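Local coordinates for trwC protein (Escherichia coli, PDB 1OMH), which recognises and processes the plasmid origin of transfer during bacterial conjugation, through the N-terminal relaxase domain described here, at residues Ile82-Thr87 with Glu184-Thr189; Arg116-Ala121 with Ile145-His150; Glu122-Ala127 with Arg190-Val195. All coordinates share one frame; numbering follows the deposited sequence.

Contact 1: Ile82-Thr87 with Glu184-Thr189; sequences IGLDLT and EIVKAT. With nucleotides of chain A.
Val-186 packs on Leu-84 through its side chain, while its carbonyl oxygen accepts two hydrogen bonds from Thr-189. Thr-189 OG1 donates to Val-186 O at 2.6 Å, and Thr-189 N reaches Val-186 O at 3.1 Å. The hydroxyl comes in at a C=O...donor angle of 131°, tilted 19° from the carbonyl plane. This double grip ties the end of one short helix to the start of the next.

Across the contact all the packing is apolar and buried. Leu-84 CD2 is 3.8 Å from Ile-185 CG2, and the two side chains lie alongside one another, pointing opposite ways. With CG anti to the backbone N (chi1 178°), Leu-84 also brings CD2 to 4.0 Å from Val-186 CG2. Leu-86 adds a looser touch, CD1 to Ile-185 CG2 at 4.3 Å.

The other side of Val-186 meets DNA. Its CG1 lies above the thymine of DT18 of chain A, 3.7 Å from C2 of that base; CG2 sits on the same side, nearer N3. Val-186 is thus packed between strand and nucleotide.

Asp-85, between the two leucines, points to the other face of the strand and is hydrogen-bonded to His-163, a metal ligand in other forms of this protein. Strand 81-89 runs between strands 2-8 and 158-167. Helix 183-187 covers it, and His-4 of strand 2-8 is hydrogen-bonded to Thr-189 OG1.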
loop_
_atom_site.group_PDB
_atom_site.type_symbol
_atom_site.label_atom_id
_atom_site.label_comp_id
_atom_site.label_asym_id
_atom_site.label_seq_id
_atom_site.Cartn_x
_atom_site.Cartn_y
_atom_site.Cartn_z
ATOM N N ILE B 82 5.958 -13.537 -6.899
ATOM C CA ILE B 82 5.990 -12.578 -7.991
ATOM C C ILE B 82 6.266 -11.167 -7.513
ATOM O O ILE B 82 6.573 -10.284 -8.317
ATOM C CB ILE B 82 4.653 -12.587 -8.758
ATOM C CG1 ILE B 82 3.522 -12.091 -7.851
ATOM C CG2 ILE B 82 4.339 -14.006 -9.223
ATOM C CD1 ILE B 82 2.170 -11.980 -8.553
ATOM N N GLY B 83 6.147 -10.951 -6.207
ATOM C CA GLY B 83 6.403 -9.632 -5.672
ATOM C C GLY B 83 5.988 -9.435 -4.227
ATOM O O GLY B 83 5.639 -10.375 -3.513
ATOM N N LEU B 84 6.030 -8.178 -3.810
ATOM C CA LEU B 84 5.679 -7.784 -2.459
ATOM C C LEU B 84 4.866 -6.511 -2.575
ATOM O O LEU B 84 5.349 -5.506 -3.097
ATOM C CB LEU B 84 6.952 -7.514 -1.651
ATOM C CG LEU B 84 6.766 -7.030 -0.213
ATOM C CD1 LEU B 84 5.981 -8.076 0.580
ATOM C CD2 LEU B 84 8.130 -6.775 0.420
ATOM N N ASP B 85 3.627 -6.559 -2.108
ATOM C CA ASP B 85 2.763 -5.394 -2.164
ATOM C C ASP B 85 2.796 -4.629 -0.850
ATOM O O ASP B 85 2.505 -5.187 0.206
ATOM C CB ASP B 85 1.321 -5.814 -2.467
ATOM C CG ASP B 85 0.366 -4.623 -2.573
ATOM O OD1 ASP B 85 0.833 -3.465 -2.616
ATOM O OD2 ASP B 85 -0.860 -4.852 -2.626
ATOM N N LEU B 86 3.182 -3.359 -0.916
ATOM C CA LEU B 86 3.191 -2.514 0.267
ATOM C C LEU B 86 2.020 -1.552 0.051
ATOM O O LEU B 86 2.049 -0.710 -0.850
ATOM C CB LEU B 86 4.514 -1.746 0.397
ATOM C CG LEU B 86 5.816 -2.523 0.651
ATOM C CD1 LEU B 86 6.941 -1.549 0.982
ATOM C CD2 LEU B 86 5.643 -3.497 1.796
ATOM N N THR B 87 0.982 -1.705 0.863
ATOM C CA THR B 87 -0.207 -0.870 0.752
ATOM C C THR B 87 -0.200 0.253 1.782
ATOM O O THR B 87 -0.325 0.005 2.983
ATOM C CB THR B 87 -1.478 -1.710 0.948
ATOM O OG1 THR B 87 -1.532 -2.719 -0.067
ATOM C CG2 THR B 87 -2.724 -0.837 0.872
ATOM N N GLU B 184 14.570 -7.892 5.129
ATOM C CA GLU B 184 14.735 -6.551 5.672
ATOM C C GLU B 184 13.526 -5.649 5.460
ATOM O O GLU B 184 13.164 -4.880 6.345
ATOM C CB GLU B 184 15.980 -5.887 5.079
ATOM C CG GLU B 184 17.301 -6.394 5.645
ATOM C CD GLU B 184 17.490 -6.031 7.111
ATOM O OE1 GLU B 184 17.180 -6.866 7.986
ATOM O OE2 GLU B 184 17.947 -4.903 7.389
ATOM N N ILE B 185 12.903 -5.736 4.293
ATOM C CA ILE B 185 11.735 -4.903 4.023
ATOM C C ILE B 185 10.515 -5.370 4.820
ATOM O O ILE B 185 9.906 -4.584 5.545
ATOM C CB ILE B 185 11.409 -4.884 2.516
ATOM C CG1 ILE B 185 12.576 -4.235 1.762
ATOM C CG2 ILE B 185 10.099 -4.099 2.258
ATOM C CD1 ILE B 185 12.481 -4.329 0.259
ATOM N N VAL B 186 10.173 -6.649 4.705
ATOM C CA VAL B 186 9.019 -7.195 5.422
ATOM C C VAL B 186 9.088 -6.918 6.926
ATOM O O VAL B 186 8.141 -6.390 7.513
ATOM C CB VAL B 186 8.896 -8.725 5.202
ATOM C CG1 VAL B 186 7.776 -9.301 6.070
ATOM C CG2 VAL B 186 8.624 -9.014 3.743
ATOM N N LYS B 187 10.209 -7.274 7.547
ATOM C CA LYS B 187 10.387 -7.067 8.982
ATOM C C LYS B 187 10.426 -5.600 9.392
ATOM O O LYS B 187 10.271 -5.271 10.564
ATOM C CB LYS B 187 11.662 -7.776 9.455
ATOM C CG LYS B 187 11.547 -9.295 9.373
ATOM C CD LYS B 187 12.828 -10.003 9.812
ATOM C CE LYS B 187 12.613 -11.515 9.899
ATOM N NZ LYS B 187 13.871 -12.251 10.225
ATOM N N ALA B 188 10.631 -4.719 8.421
ATOM C CA ALA B 188 10.680 -3.285 8.689
ATOM C C ALA B 188 9.355 -2.596 8.347
ATOM O O ALA B 188 9.296 -1.373 8.248
ATOM C CB ALA B 188 11.817 -2.651 7.892
ATOM N N THR B 189 8.296 -3.378 8.165
ATOM C CA THR B 189 6.983 -2.819 7.817
ATOM C C THR B 189 6.485 -1.792 8.831
ATOM O O THR B 189 6.011 -0.714 8.457
ATOM C CB THR B 189 5.914 -3.926 7.691
ATOM O OG1 THR B 189 6.285 -4.829 6.645
ATOM C CG2 THR B 189 4.551 -3.316 7.367
ATOM P P DT A 18 6.703 -16.797 11.087
ATOM O OP1 DT A 18 7.091 -16.963 12.510
ATOM O OP2 DT A 18 5.266 -16.815 10.711
ATOM O "O5'" DT A 18 7.367 -15.458 10.506
ATOM C "C5'" DT A 18 8.592 -14.937 11.048
ATOM C "C4'" DT A 18 9.081 -13.734 10.264
ATOM O "O4'" DT A 18 9.188 -14.047 8.850
ATOM C "C3'" DT A 18 8.136 -12.522 10.354
ATOM O "O3'" DT A 18 8.894 -11.522 11.067
ATOM C "C2'" DT A 18 8.269 -11.845 8.997
ATOM C "C1'" DT A 18 8.976 -12.856 8.132
ATOM N N1 DT A 18 8.661 -13.095 6.716
ATOM C C2 DT A 18 9.572 -12.559 5.827
ATOM O O2 DT A 18 10.586 -11.973 6.178
ATOM N N3 DT A 18 9.260 -12.733 4.510
ATOM C C4 DT A 18 8.163 -13.383 3.991
ATOM O O4 DT A 18 8.023 -13.454 2.770
ATOM C C5 DT A 18 7.251 -13.941 4.973
ATOM C C7 DT A 18 6.032 -14.672 4.495
ATOM C C6 DT A 18 7.542 -13.774 6.275
ATOM P P DA A 19 8.269 -10.719 12.307
ATOM O OP1 DA A 19 9.344 -9.807 12.775
ATOM O OP2 DA A 19 7.707 -11.719 13.230
ATOM O "O5'" DA A 19 7.082 -9.825 11.715
ATOM C "C5'" DA A 19 7.302 -8.568 11.029
ATOM C "C4'" DA A 19 6.089 -8.265 10.177
ATOM O "O4'" DA A 19 5.838 -9.447 9.427
ATOM C "C3'" DA A 19 4.768 -7.881 10.863
ATOM O "O3'" DA A 19 4.493 -6.618 10.233
ATOM C "C2'" DA A 19 3.716 -8.635 10.059
ATOM C "C1'" DA A 19 4.479 -9.707 9.306
ATOM N N9 DA A 19 4.319 -11.121 9.584
ATOM C C8 DA A 19 4.403 -11.861 10.736
ATOM N N7 DA A 19 4.334 -13.154 10.530
ATOM C C5 DA A 19 4.168 -13.261 9.155
ATOM C C6 DA A 19 4.042 -14.364 8.294
ATOM N N6 DA A 19 4.061 -15.635 8.704
ATOM N N1 DA A 19 3.894 -14.116 6.977
ATOM C C2 DA A 19 3.875 -12.844 6.555
ATOM N N3 DA A 19 3.990 -11.725 7.265
ATOM C C4 DA A 19 4.134 -12.014 8.572
#

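Contact 2: Arg116-Ala121 with Ile145-His150; sequences RTLEQA and IGKFRH. With SO4 (sulfate ion), chain D.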
loop_
_atom_site.group_PDB
_atom_site.type_symbol
_atom_site.label_atom_id
_atom_site.label_comp_id
_atom_site.label_asym_id
_atom_site.label_seq_id
_atom_site.Cartn_x
_atom_site.Cartn_y
_atom_site.Cartn_z
ATOM N N ARG B 116 8.988 8.675 -0.654
ATOM C CA ARG B 116 10.086 8.766 0.300
ATOM C C ARG B 116 10.226 7.495 1.132
ATOM O O ARG B 116 11.339 7.066 1.449
ATOM C CB ARG B 116 9.885 9.979 1.207
ATOM C CG ARG B 116 10.053 11.302 0.475
ATOM C CD ARG B 116 9.586 12.467 1.326
ATOM N NE ARG B 116 9.635 13.732 0.597
ATOM C CZ ARG B 116 9.075 14.860 1.022
ATOM N NH1 ARG B 116 8.420 14.884 2.176
ATOM N NH2 ARG B 116 9.172 15.964 0.293
ATOM N N THR B 117 9.102 6.881 1.481
ATOM C CA THR B 117 9.153 5.660 2.268
ATOM C C THR B 117 9.745 4.539 1.422
ATOM O O THR B 117 10.547 3.740 1.909
ATOM C CB THR B 117 7.754 5.253 2.759
ATOM O OG1 THR B 117 7.171 6.347 3.478
ATOM C CG2 THR B 117 7.836 4.043 3.680
ATOM N N LEU B 118 9.363 4.487 0.148
ATOM C CA LEU B 118 9.866 3.451 -0.738
ATOM C C LEU B 118 11.369 3.588 -0.966
ATOM O O LEU B 118 12.048 2.607 -1.271
ATOM C CB LEU B 118 9.111 3.479 -2.074
ATOM C CG LEU B 118 7.652 3.013 -1.991
ATOM C CD1 LEU B 118 6.964 3.224 -3.322
ATOM C CD2 LEU B 118 7.605 1.541 -1.590
ATOM N N GLU B 119 11.888 4.802 -0.831
ATOM C CA GLU B 119 13.322 5.021 -1.003
ATOM C C GLU B 119 14.034 4.279 0.120
ATOM O O GLU B 119 15.083 3.678 -0.083
ATOM C CB GLU B 119 13.666 6.507 -0.917
ATOM C CG GLU B 119 13.338 7.324 -2.157
ATOM C CD GLU B 119 13.826 8.757 -2.041
ATOM O OE1 GLU B 119 15.054 8.962 -1.927
ATOM O OE2 GLU B 119 12.988 9.680 -2.055
ATOM N N GLN B 120 13.445 4.322 1.308
ATOM C CA GLN B 120 14.029 3.653 2.456
ATOM C C GLN B 120 13.831 2.148 2.392
ATOM O O GLN B 120 14.646 1.376 2.912
ATOM C CB GLN B 120 13.461 4.247 3.746
ATOM C CG GLN B 120 13.999 5.658 3.973
ATOM C CD GLN B 120 13.528 6.296 5.263
ATOM O OE1 GLN B 120 13.630 5.707 6.338
ATOM N NE2 GLN B 120 13.023 7.519 5.162
ATOM N N ALA B 121 12.752 1.722 1.745
ATOM C CA ALA B 121 12.510 0.297 1.589
ATOM C C ALA B 121 13.561 -0.193 0.590
ATOM O O ALA B 121 14.096 -1.293 0.723
ATOM C CB ALA B 121 11.104 0.052 1.041
ATOM N N ILE B 145 9.632 -1.045 -8.793
ATOM C CA ILE B 145 8.327 -0.896 -8.142
ATOM C C ILE B 145 7.253 -0.275 -9.031
ATOM O O ILE B 145 7.492 0.722 -9.711
ATOM C CB ILE B 145 8.407 0.030 -6.899
ATOM C CG1 ILE B 145 9.685 -0.251 -6.088
ATOM C CG2 ILE B 145 7.153 -0.137 -6.041
ATOM C CD1 ILE B 145 9.896 -1.703 -5.745
ATOM N N GLY B 146 6.067 -0.870 -8.989
ATOM C CA GLY B 146 4.929 -0.346 -9.719
ATOM C C GLY B 146 3.995 0.225 -8.657
ATOM O O GLY B 146 3.473 -0.518 -7.826
ATOM N N LYS B 147 3.794 1.539 -8.667
ATOM C CA LYS B 147 2.932 2.199 -7.682
ATOM C C LYS B 147 1.562 2.530 -8.267
ATOM O O LYS B 147 1.463 3.183 -9.309
ATOM C CB LYS B 147 3.585 3.492 -7.183
ATOM C CG LYS B 147 4.984 3.313 -6.602
ATOM C CD LYS B 147 5.554 4.642 -6.105
ATOM C CE LYS B 147 5.754 5.614 -7.256
ATOM N NZ LYS B 147 6.336 6.911 -6.808
ATOM N N PHE B 148 0.506 2.104 -7.581
ATOM C CA PHE B 148 -0.845 2.357 -8.068
ATOM C C PHE B 148 -1.709 3.020 -7.000
ATOM O O PHE B 148 -2.043 2.404 -5.992
ATOM C CB PHE B 148 -1.468 1.037 -8.533
ATOM C CG PHE B 148 -0.588 0.262 -9.480
ATOM C CD1 PHE B 148 0.256 -0.740 -9.011
ATOM C CD2 PHE B 148 -0.587 0.551 -10.839
ATOM C CE1 PHE B 148 1.085 -1.445 -9.884
ATOM C CE2 PHE B 148 0.240 -0.145 -11.719
ATOM C CZ PHE B 148 1.076 -1.146 -11.237
ATOM N N ARG B 149 -2.058 4.284 -7.244
ATOM C CA ARG B 149 -2.874 5.087 -6.335
ATOM C C ARG B 149 -4.366 4.870 -6.584
ATOM O O ARG B 149 -4.831 4.946 -7.723
ATOM C CB ARG B 149 -2.528 6.572 -6.522
ATOM C CG ARG B 149 -3.129 7.523 -5.485
ATOM C CD ARG B 149 -2.806 8.974 -5.842
ATOM N NE ARG B 149 -3.394 9.337 -7.126
ATOM C CZ ARG B 149 -2.787 10.071 -8.050
ATOM N NH1 ARG B 149 -3.409 10.342 -9.186
ATOM N NH2 ARG B 149 -1.559 10.528 -7.846
ATOM N N HIS B 150 -5.107 4.600 -5.511
ATOM C CA HIS B 150 -6.545 4.379 -5.582
ATOM C C HIS B 150 -7.248 5.284 -4.594
ATOM O O HIS B 150 -6.634 5.754 -3.645
ATOM C CB HIS B 150 -6.860 2.904 -5.326
ATOM C CG HIS B 150 -6.468 2.024 -6.469
ATOM N ND1 HIS B 150 -7.135 2.039 -7.677
ATOM C CD2 HIS B 150 -5.407 1.199 -6.637
ATOM C CE1 HIS B 150 -6.499 1.268 -8.540
ATOM N NE2 HIS B 150 -5.445 0.747 -7.935
HETATM S S SO4 D . -10.566 3.348 -6.954
HETATM O O1 SO4 D . -9.989 2.391 -7.917
HETATM O O2 SO4 D . -11.983 3.585 -7.285
HETATM O O3 SO4 D . -9.837 4.625 -7.020
HETATM O O4 SO4 D . -10.449 2.792 -5.594
#
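Ile-145 opens strand 145-152 and meets the helix through one branch, CG2, which lies 4.3 Å from Leu-118 CD1. Its backbone pairs with Gln-37 of the edge strand 34-37.

Two residues on, Lys-147 makes the tighter contact. Leu-118 CD1 sits 3.4 Å from Lys-147 CD, closer than usual for two carbons, and 3.8 Å from Lys-147 CG. The leucine and lysine chains pass side by side, head to tail. The lysine chain bends at chi3 (-65°), and its NZ is hydrogen-bonded to Gln-37 OE1. The lysine therefore contributes its aliphatic part to the helix packing and its NZ group to Gln-37 of the neighbouring strand. Leu-118 is the one helix residue that carries the contact, and it also touches Ala-164 on strand 158-167.

Phe-148 belongs to the other face of the sheet, where its ring makes a T-shaped (edge-to-face) stack with Phe-55. Arg-149 reaches back to the helix that holds Leu-118, in a salt bridge with Asp-111.

His-150 comes last. Its ND1 donates to sulfate O1 at 2.9 Å, with an N-H...acceptor angle of 143°, and O1 lies near the ring plane at the edge. Glu-151 N and Thr-152 OG1 also hold the ion, which probably comes from the crystallisation liquor. His-150 NE2 is hydrogen-bonded to Tyr-18 O.

In metal-bound forms of this protein, His-150, His-161 and His-163 bind zinc or copper. His-161 and His-163 on strand 158-167, with His-150 from the adjoining strand, match the three-histidine metal site of HUH relaxases, on the central antiparallel sheet of that fold.

Contact 3: Glu122-Ala127 with Arg190-Val195; sequences EARAQA and RYLGAV. With nucleotides of chain A.
Arg-124 turns CG away from its carbonyl carbon (chi1 -68°) and then runs extended from CG to NE, which carries the guanidinium across to Tyr-191. Tyr-191 holds CG opposite its backbone N (chi1 176°), which brings the CD2-CE2 side of the ring to the guanidinium. The two side chains cross at about a right angle, but their flat groups are turned only 32° apart. Arg-124 NH2 lies 3.5 Å from Tyr-191 CE2 and 3.7 Å from Tyr-191 CD2. The approach is oblique to both planes. Arg-124 NH1 is 4.4 Å from Leu-192 CD2, a loose touch, and is hydrogen-bonded to Gln-120 O. That bond holds NH1 at the last turn of helix 104-122.

Arg-124 sits in a type I turn from Glu-122 to Ala-125, closed by a hydrogen bond from Ala-125 N to Glu-122 O at 2.9 Å.

The same helix as Tyr-191 borders the DNA. Arg-190 bends at chi2 and chi3 and lays one guanidinium face over C6 of DT21 of chain A, with NH1 3.9 Å from that atom. Its CB is 3.5 Å from OP2 of DT20 of chain A. Gly-193 has no side chain, and its CA lies 3.9 Å from O4 of DT21 of chain A.

The turn joins helix 104-122 to strand 126-131. Arg-124 also packs on Ile-185 of helix 183-187, while Tyr-191 and Leu-192 of helix 189-206 rest on Gln-120 and Thr-117 of helix 104-122.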
loop_
_atom_site.group_PDB
_atom_site.type_symbol
_atom_site.label_atom_id
_atom_site.label_comp_id
_atom_site.label_asym_id
_atom_site.label_seq_id
_atom_site.Cartn_x
_atom_site.Cartn_y
_atom_site.Cartn_z
ATOM N N GLU B 122 13.867 0.645 -0.400
ATOM C CA GLU B 122 14.855 0.277 -1.411
ATOM C C GLU B 122 16.261 0.167 -0.817
ATOM O O GLU B 122 17.064 -0.662 -1.245
ATOM C CB GLU B 122 14.849 1.292 -2.558
ATOM C CG GLU B 122 15.870 0.995 -3.654
ATOM C CD GLU B 122 15.719 1.907 -4.853
ATOM O OE1 GLU B 122 15.601 3.130 -4.653
ATOM O OE2 GLU B 122 15.727 1.405 -5.995
ATOM N N ALA B 123 16.559 1.004 0.168
ATOM C CA ALA B 123 17.864 0.964 0.816
ATOM C C ALA B 123 18.015 -0.378 1.527
ATOM O O ALA B 123 19.115 -0.762 1.922
ATOM C CB ALA B 123 17.996 2.114 1.817
ATOM N N ARG B 124 16.901 -1.094 1.676
ATOM C CA ARG B 124 16.901 -2.393 2.339
ATOM C C ARG B 124 16.822 -3.574 1.369
ATOM O O ARG B 124 16.785 -4.725 1.795
ATOM C CB ARG B 124 15.748 -2.467 3.347
ATOM C CG ARG B 124 15.921 -1.539 4.544
ATOM C CD ARG B 124 14.657 -1.474 5.395
ATOM N NE ARG B 124 14.884 -0.794 6.671
ATOM C CZ ARG B 124 15.097 0.511 6.811
ATOM N NH1 ARG B 124 15.110 1.311 5.751
ATOM N NH2 ARG B 124 15.303 1.019 8.021
ATOM N N ALA B 125 16.811 -3.289 0.068
ATOM C CA ALA B 125 16.754 -4.347 -0.942
ATOM C C ALA B 125 18.002 -5.212 -0.830
ATOM O O ALA B 125 19.118 -4.693 -0.770
ATOM C CB ALA B 125 16.680 -3.745 -2.336
ATOM N N GLN B 126 17.810 -6.524 -0.814
ATOM C CA GLN B 126 18.923 -7.453 -0.710
ATOM C C GLN B 126 18.729 -8.682 -1.580
ATOM O O GLN B 126 17.627 -8.979 -2.034
ATOM C CB GLN B 126 19.102 -7.924 0.732
ATOM C CG GLN B 126 19.296 -6.823 1.749
ATOM C CD GLN B 126 19.750 -7.364 3.091
ATOM O OE1 GLN B 126 19.118 -8.261 3.660
ATOM N NE2 GLN B 126 20.855 -6.821 3.604
ATOM N N ALA B 127 19.822 -9.401 -1.795
ATOM C CA ALA B 127 19.807 -10.624 -2.585
ATOM C C ALA B 127 20.939 -11.495 -2.063
ATOM O O ALA B 127 21.804 -11.016 -1.340
ATOM C CB ALA B 127 20.027 -10.303 -4.057
ATOM N N ARG B 190 6.575 -2.129 10.112
ATOM C CA ARG B 190 6.142 -1.213 11.160
ATOM C C ARG B 190 6.936 0.083 11.057
ATOM O O ARG B 190 6.367 1.174 11.098
ATOM C CB ARG B 190 6.362 -1.845 12.539
ATOM C CG ARG B 190 6.413 -0.849 13.685
ATOM C CD ARG B 190 5.042 -0.529 14.213
ATOM N NE ARG B 190 4.467 -1.667 14.924
ATOM C CZ ARG B 190 3.351 -1.609 15.643
ATOM N NH1 ARG B 190 2.689 -0.464 15.751
ATOM N NH2 ARG B 190 2.895 -2.695 16.251
ATOM N N TYR B 191 8.254 -0.039 10.916
ATOM C CA TYR B 191 9.119 1.133 10.811
ATOM C C TYR B 191 8.821 1.973 9.575
ATOM O O TYR B 191 8.813 3.200 9.643
ATOM C CB TYR B 191 10.592 0.718 10.773
ATOM C CG TYR B 191 11.535 1.889 10.565
ATOM C CD1 TYR B 191 11.894 2.715 11.626
ATOM C CD2 TYR B 191 12.045 2.183 9.299
ATOM C CE1 TYR B 191 12.742 3.809 11.431
ATOM C CE2 TYR B 191 12.888 3.267 9.094
ATOM C CZ TYR B 191 13.232 4.076 10.161
ATOM O OH TYR B 191 14.061 5.157 9.956
ATOM N N LEU B 192 8.600 1.319 8.437
ATOM C CA LEU B 192 8.315 2.050 7.210
ATOM C C LEU B 192 6.950 2.730 7.287
ATOM O O LEU B 192 6.743 3.784 6.684
ATOM C CB LEU B 192 8.400 1.112 6.002
ATOM C CG LEU B 192 9.822 0.594 5.737
ATOM C CD1 LEU B 192 9.787 -0.512 4.698
ATOM C CD2 LEU B 192 10.719 1.742 5.281
ATOM N N GLY B 193 6.026 2.133 8.034
ATOM C CA GLY B 193 4.716 2.743 8.192
ATOM C C GLY B 193 4.866 4.037 8.978
ATOM O O GLY B 193 4.152 5.019 8.750
ATOM N N ALA B 194 5.819 4.039 9.908
ATOM C CA ALA B 194 6.074 5.212 10.738
ATOM C C ALA B 194 6.712 6.304 9.888
ATOM O O ALA B 194 6.480 7.491 10.109
ATOM C CB ALA B 194 6.980 4.839 11.910
ATOM N N VAL B 195 7.514 5.894 8.909
ATOM C CA VAL B 195 8.155 6.841 8.003
ATOM C C VAL B 195 7.099 7.499 7.105
ATOM O O VAL B 195 7.158 8.704 6.836
ATOM C CB VAL B 195 9.195 6.143 7.100
ATOM C CG1 VAL B 195 9.784 7.142 6.118
ATOM C CG2 VAL B 195 10.299 5.515 7.961
ATOM P P DT A 20 3.579 -5.489 10.926
ATOM O OP1 DT A 20 2.859 -4.851 9.796
ATOM O OP2 DT A 20 4.507 -4.691 11.751
ATOM O "O5'" DT A 20 2.532 -6.253 11.857
ATOM C "C5'" DT A 20 1.190 -6.544 11.431
ATOM C "C4'" DT A 20 0.435 -7.176 12.577
ATOM O "O4'" DT A 20 1.262 -8.243 13.082
ATOM C "C3'" DT A 20 0.220 -6.216 13.757
ATOM O "O3'" DT A 20 -1.197 -6.156 14.001
ATOM C "C2'" DT A 20 0.392 -7.103 14.980
ATOM C "C1'" DT A 20 1.069 -8.346 14.470
ATOM N N1 DT A 20 2.264 -8.891 15.117
ATOM C C2 DT A 20 2.006 -9.901 16.010
ATOM O O2 DT A 20 0.874 -10.292 16.258
ATOM N N3 DT A 20 3.114 -10.445 16.599
ATOM C C4 DT A 20 4.431 -10.097 16.384
ATOM O O4 DT A 20 5.317 -10.700 16.982
ATOM C C5 DT A 20 4.639 -9.017 15.433
ATOM C C7 DT A 20 6.037 -8.566 15.135
ATOM C C6 DT A 20 3.553 -8.466 14.857
ATOM P P DT A 21 -2.156 -5.124 13.235
ATOM O OP1 DT A 21 -3.498 -5.560 13.702
ATOM O OP2 DT A 21 -1.864 -5.102 11.790
ATOM O "O5'" DT A 21 -1.832 -3.700 13.873
ATOM C "C5'" DT A 21 -2.076 -3.441 15.259
ATOM C "C4'" DT A 21 -2.120 -1.951 15.529
ATOM O "O4'" DT A 21 -0.917 -1.338 14.998
ATOM C "C3'" DT A 21 -3.289 -1.217 14.856
ATOM O "O3'" DT A 21 -4.226 -0.866 15.893
ATOM C "C2'" DT A 21 -2.708 0.156 14.561
ATOM C "C1'" DT A 21 -1.198 -0.023 14.549
ATOM N N1 DT A 21 -0.465 0.258 13.284
ATOM C C2 DT A 21 -0.603 1.526 12.737
ATOM O O2 DT A 21 -1.310 2.396 13.219
ATOM N N3 DT A 21 0.123 1.741 11.592
ATOM C C4 DT A 21 0.953 0.846 10.945
ATOM O O4 DT A 21 1.546 1.196 9.919
ATOM C C5 DT A 21 1.049 -0.465 11.563
ATOM C C7 DT A 21 1.925 -1.501 10.932
ATOM C C6 DT A 21 0.341 -0.691 12.682
#

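In the fold
Contacts 1 and 2 set helices 183-187 and 104-122 on the same face of the central antiparallel sheet. They lie on strands 81-89 and 145-152, which flank strand 158-167. Their centres are 11 Å apart, and they meet where Leu-86 CD1 is 4.1 Å from Leu-118 CD2. Contact 3 ties the turn after helix 104-122 to helix 189-206. Ile-185 CG1 lies 4.0 Å from Arg-124 CB, and Thr-117 CG2 lies 3.2 Å from Leu-192 O. Contacts 1 and 3 both border the DNA, touching four successive nucleotides from DT18 to DT21 of chain A. Contact 2 holds His-150, which binds metal in other forms of the protein, and the side chain of Leu-86 in contact 1 is about 8 Å from that of His-163.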